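FOKI restriction endonuclease (Planomicrobium okeanokoites, PDB 2FOK) recognises a specific DNA sequence and, as a type IIS restriction endonuclease, cleaves the DNA in a metal-dependent reaction. Local coordinates at residues 199-204 with 259-264. Residues are numbered along the deposited sequence; the frame is centred on the assembly and turned at random.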
ATOM      1  N   ILE A 199      -5.783 -13.238  -8.582  1.00 27.90           N
ATOM      2  CA  ILE A 199      -4.642 -13.184  -9.487  1.00 26.10           C
ATOM      3  C   ILE A 199      -3.362 -13.712  -8.831  1.00 25.88           C
ATOM      4  O   ILE A 199      -2.522 -14.317  -9.496  1.00 29.33           O
ATOM      5  CB  ILE A 199      -4.402 -11.736 -10.009  1.00 26.69           C
ATOM      6  CG1 ILE A 199      -5.504 -11.358 -11.007  1.00 21.43           C
ATOM      7  CG2 ILE A 199      -3.038 -11.637 -10.699  1.00 23.83           C
ATOM      8  CD1 ILE A 199      -5.420  -9.945 -11.516  1.00 17.61           C
ATOM      9  N   LEU A 200      -3.213 -13.503  -7.530  1.00 23.75           N
ATOM     10  CA  LEU A 200      -2.022 -13.992  -6.856  1.00 24.74           C
ATOM     11  C   LEU A 200      -2.053 -15.512  -6.638  1.00 20.68           C
ATOM     12  O   LEU A 200      -1.015 -16.174  -6.681  1.00 23.04           O
ATOM     13  CB  LEU A 200      -1.822 -13.275  -5.511  1.00 27.00           C
ATOM     14  CG  LEU A 200      -0.618 -13.855  -4.742  1.00 32.82           C
ATOM     15  CD1 LEU A 200       0.524 -12.848  -4.702  1.00 27.19           C
ATOM     16  CD2 LEU A 200      -1.049 -14.270  -3.344  1.00 29.72           C
ATOM     17  N   LEU A 201      -3.235 -16.062  -6.398  1.00 20.86           N
ATOM     18  CA  LEU A 201      -3.369 -17.495  -6.173  1.00 25.93           C
ATOM     19  C   LEU A 201      -3.049 -18.273  -7.454  1.00 28.67           C
ATOM     20  O   LEU A 201      -2.612 -19.428  -7.405  1.00 27.71           O
ATOM     21  CB  LEU A 201      -4.784 -17.828  -5.697  1.00 25.20           C
ATOM     22  CG  LEU A 201      -5.021 -17.705  -4.190  1.00 24.48           C
ATOM     23  CD1 LEU A 201      -6.512 -17.710  -3.896  1.00 23.46           C
ATOM     24  CD2 LEU A 201      -4.330 -18.854  -3.480  1.00 22.08           C
ATOM     25  N   ASP A 202      -3.270 -17.627  -8.594  1.00 27.03           N
ATOM     26  CA  ASP A 202      -2.997 -18.221  -9.902  1.00 26.88           C
ATOM     27  C   ASP A 202      -1.487 -18.406 -10.089  1.00 25.75           C
ATOM     28  O   ASP A 202      -1.027 -19.400 -10.648  1.00 25.72           O
ATOM     29  CB  ASP A 202      -3.522 -17.295 -10.997  1.00 32.17           C
ATOM     30  CG  ASP A 202      -4.689 -17.879 -11.745  1.00 36.99           C
ATOM     31  OD1 ASP A 202      -4.567 -19.021 -12.234  1.00 41.65           O
ATOM     32  OD2 ASP A 202      -5.728 -17.194 -11.850  1.00 39.70           O
ATOM     33  N   THR A 203      -0.724 -17.421  -9.633  1.00 26.78           N
ATOM     34  CA  THR A 203       0.722 -17.454  -9.739  1.00 29.56           C
ATOM     35  C   THR A 203       1.266 -18.491  -8.774  1.00 31.16           C
ATOM     36  O   THR A 203       2.343 -19.038  -8.980  1.00 33.64           O
ATOM     37  CB  THR A 203       1.328 -16.087  -9.386  1.00 26.90           C
ATOM     38  OG1 THR A 203       0.857 -15.110 -10.315  1.00 31.30           O
ATOM     39  CG2 THR A 203       2.838 -16.133  -9.446  1.00 25.96           C
ATOM     40  N   LEU A 204       0.505 -18.746  -7.717  1.00 34.35           N
ATOM     41  CA  LEU A 204       0.882 -19.709  -6.689  1.00 33.08           C
ATOM     42  C   LEU A 204       0.568 -21.135  -7.128  1.00 30.71           C
ATOM     43  O   LEU A 204       1.340 -22.057  -6.876  1.00 28.67           O
ATOM     44  CB  LEU A 204       0.135 -19.385  -5.385  1.00 33.99           C
ATOM     45  CG  LEU A 204       0.287 -20.330  -4.190  1.00 33.33           C
ATOM     46  CD1 LEU A 204       1.765 -20.515  -3.844  1.00 34.03           C
ATOM     47  CD2 LEU A 204      -0.468 -19.756  -3.009  1.00 34.52           C
ATOM     48  N   GLU A 259      -4.485 -24.859  -2.873  1.00 39.14           N
ATOM     49  CA  GLU A 259      -3.565 -23.878  -2.319  1.00 38.04           C
ATOM     50  C   GLU A 259      -4.131 -23.301  -1.034  1.00 35.89           C
ATOM     51  O   GLU A 259      -5.326 -23.410  -0.768  1.00 36.12           O
ATOM     52  CB  GLU A 259      -3.311 -22.757  -3.339  1.00 36.02           C
ATOM     53  CG  GLU A 259      -2.809 -23.246  -4.699  1.00 37.12           C
ATOM     54  CD  GLU A 259      -1.426 -23.892  -4.623  1.00 37.89           C
ATOM     55  OE1 GLU A 259      -0.624 -23.488  -3.754  1.00 38.28           O
ATOM     56  OE2 GLU A 259      -1.139 -24.803  -5.432  1.00 33.44           O
ATOM     57  N   PHE A 260      -3.257 -22.695  -0.236  1.00 36.75           N
ATOM     58  CA  PHE A 260      -3.645 -22.085   1.030  1.00 34.23           C
ATOM     59  C   PHE A 260      -2.831 -20.829   1.285  1.00 34.66           C
ATOM     60  O   PHE A 260      -1.707 -20.700   0.799  1.00 32.17           O
ATOM     61  CB  PHE A 260      -3.427 -23.068   2.183  1.00 32.63           C
ATOM     62  CG  PHE A 260      -1.977 -23.282   2.536  1.00 33.18           C
ATOM     63  CD1 PHE A 260      -1.199 -24.187   1.819  1.00 29.67           C
ATOM     64  CD2 PHE A 260      -1.392 -22.582   3.589  1.00 26.49           C
ATOM     65  CE1 PHE A 260       0.154 -24.393   2.156  1.00 34.51           C
ATOM     66  CE2 PHE A 260      -0.051 -22.776   3.928  1.00 28.26           C
ATOM     67  CZ  PHE A 260       0.724 -23.682   3.214  1.00 30.10           C
ATOM     68  N   ILE A 261      -3.421 -19.903   2.040  1.00 37.82           N
ATOM     69  CA  ILE A 261      -2.766 -18.652   2.415  1.00 36.74           C
ATOM     70  C   ILE A 261      -2.721 -18.646   3.946  1.00 38.35           C
ATOM     71  O   ILE A 261      -3.764 -18.682   4.603  1.00 37.39           O
ATOM     72  CB  ILE A 261      -3.565 -17.420   1.926  1.00 36.21           C
ATOM     73  CG1 ILE A 261      -3.467 -17.294   0.400  1.00 32.90           C
ATOM     74  CG2 ILE A 261      -3.044 -16.163   2.595  1.00 36.66           C
ATOM     75  CD1 ILE A 261      -2.058 -17.323  -0.134  1.00 30.76           C
ATOM     76  N   SER A 262      -1.517 -18.608   4.512  1.00 34.94           N
ATOM     77  CA  SER A 262      -1.371 -18.626   5.964  1.00 31.31           C
ATOM     78  C   SER A 262      -1.659 -17.289   6.642  1.00 31.85           C
ATOM     79  O   SER A 262      -1.972 -17.245   7.833  1.00 32.07           O
ATOM     80  CB  SER A 262       0.032 -19.094   6.324  1.00 30.96           C
ATOM     81  OG  SER A 262       0.653 -19.695   5.207  1.00 34.44           O
ATOM     82  N   HIS A 263      -1.551 -16.200   5.889  1.00 30.12           N
ATOM     83  CA  HIS A 263      -1.809 -14.878   6.429  1.00 27.91           C
ATOM     84  C   HIS A 263      -3.278 -14.541   6.270  1.00 28.31           C
ATOM     85  O   HIS A 263      -3.658 -13.669   5.486  1.00 30.41           O
ATOM     86  CB  HIS A 263      -0.943 -13.829   5.727  1.00 25.77           C
ATOM     87  CG  HIS A 263       0.521 -13.965   6.019  1.00 27.28           C
ATOM     88  ND1 HIS A 263       1.499 -13.607   5.115  1.00 26.98           N
ATOM     89  CD2 HIS A 263       1.172 -14.443   7.106  1.00 28.34           C
ATOM     90  CE1 HIS A 263       2.689 -13.857   5.631  1.00 27.76           C
ATOM     91  NE2 HIS A 263       2.520 -14.365   6.839  1.00 25.55           N
ATOM     92  N   ALA A 264      -4.105 -15.265   7.012  1.00 30.21           N
ATOM     93  CA  ALA A 264      -5.547 -15.061   6.996  1.00 27.60           C
ATOM     94  C   ALA A 264      -5.945 -14.879   8.446  1.00 23.17           C
ATOM     95  O   ALA A 264      -5.282 -15.395   9.332  1.00 21.34           O
ATOM     96  CB  ALA A 264      -6.242 -16.261   6.404  1.00 28.52           C
TER
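Leu201 and Leu204 of the helix meet Glu259 and Ile261 of the strand, and these four buried side chains carry the contact. No hydrogen bond crosses it.

The apolar part centres on Ile261. Ile261 CD1 reaches Leu204 CD2 at 4.1 Å. Ile261 CG1 lies 4.3 Å from Leu201 CD2, so the isoleucine touches both leucines through the same branch. Leu204 points from the helix toward the strand and meets Ile261 at a slant. Its CG stands anti to the backbone N (chi1 175°), and the CD2 branch is the one that reaches Ile261.

Glu259 adds contacts of a mixed kind. Glu259 CB rests 4.0 Å from Leu201 CD2. The same Glu259 CB is 4.1 Å from Leu204 CD2. Past Leu201 the two side chains run in opposite directions. The glutamate chain then bends at chi2 (-65°) and brings its carboxylate to Leu204. Glu259 OE1 comes within 3.3 Å of Leu204 CG, the branch point of the leucine. Glu259 OE1 is also 3.8 Å from Leu204 CD1. The acid group thus lies against an aliphatic branch. OE2 has a long, weak ion pair with Lys212.

The axes of helix 199-204 and strand 259-261 approach to 9.4 Å, a spacing filled by these side chains. The contact lies in the second recognition subdomain, of the helix-turn-helix clan, and joins helix 197-205 to strand 258-267. This is the middle strand of a three-stranded antiparallel sheet. Phe247 of the neighbouring strand 240-248 touches both Leu201 and Ile261. Helix 209-218 borders the contact through Lys212 beside Leu204. Lys441 and His442 of strand 439-442, in the cleavage domain, touch Asp202 and Thr203, so helix 197-205 lies between the recognition sheet and the cleavage domain.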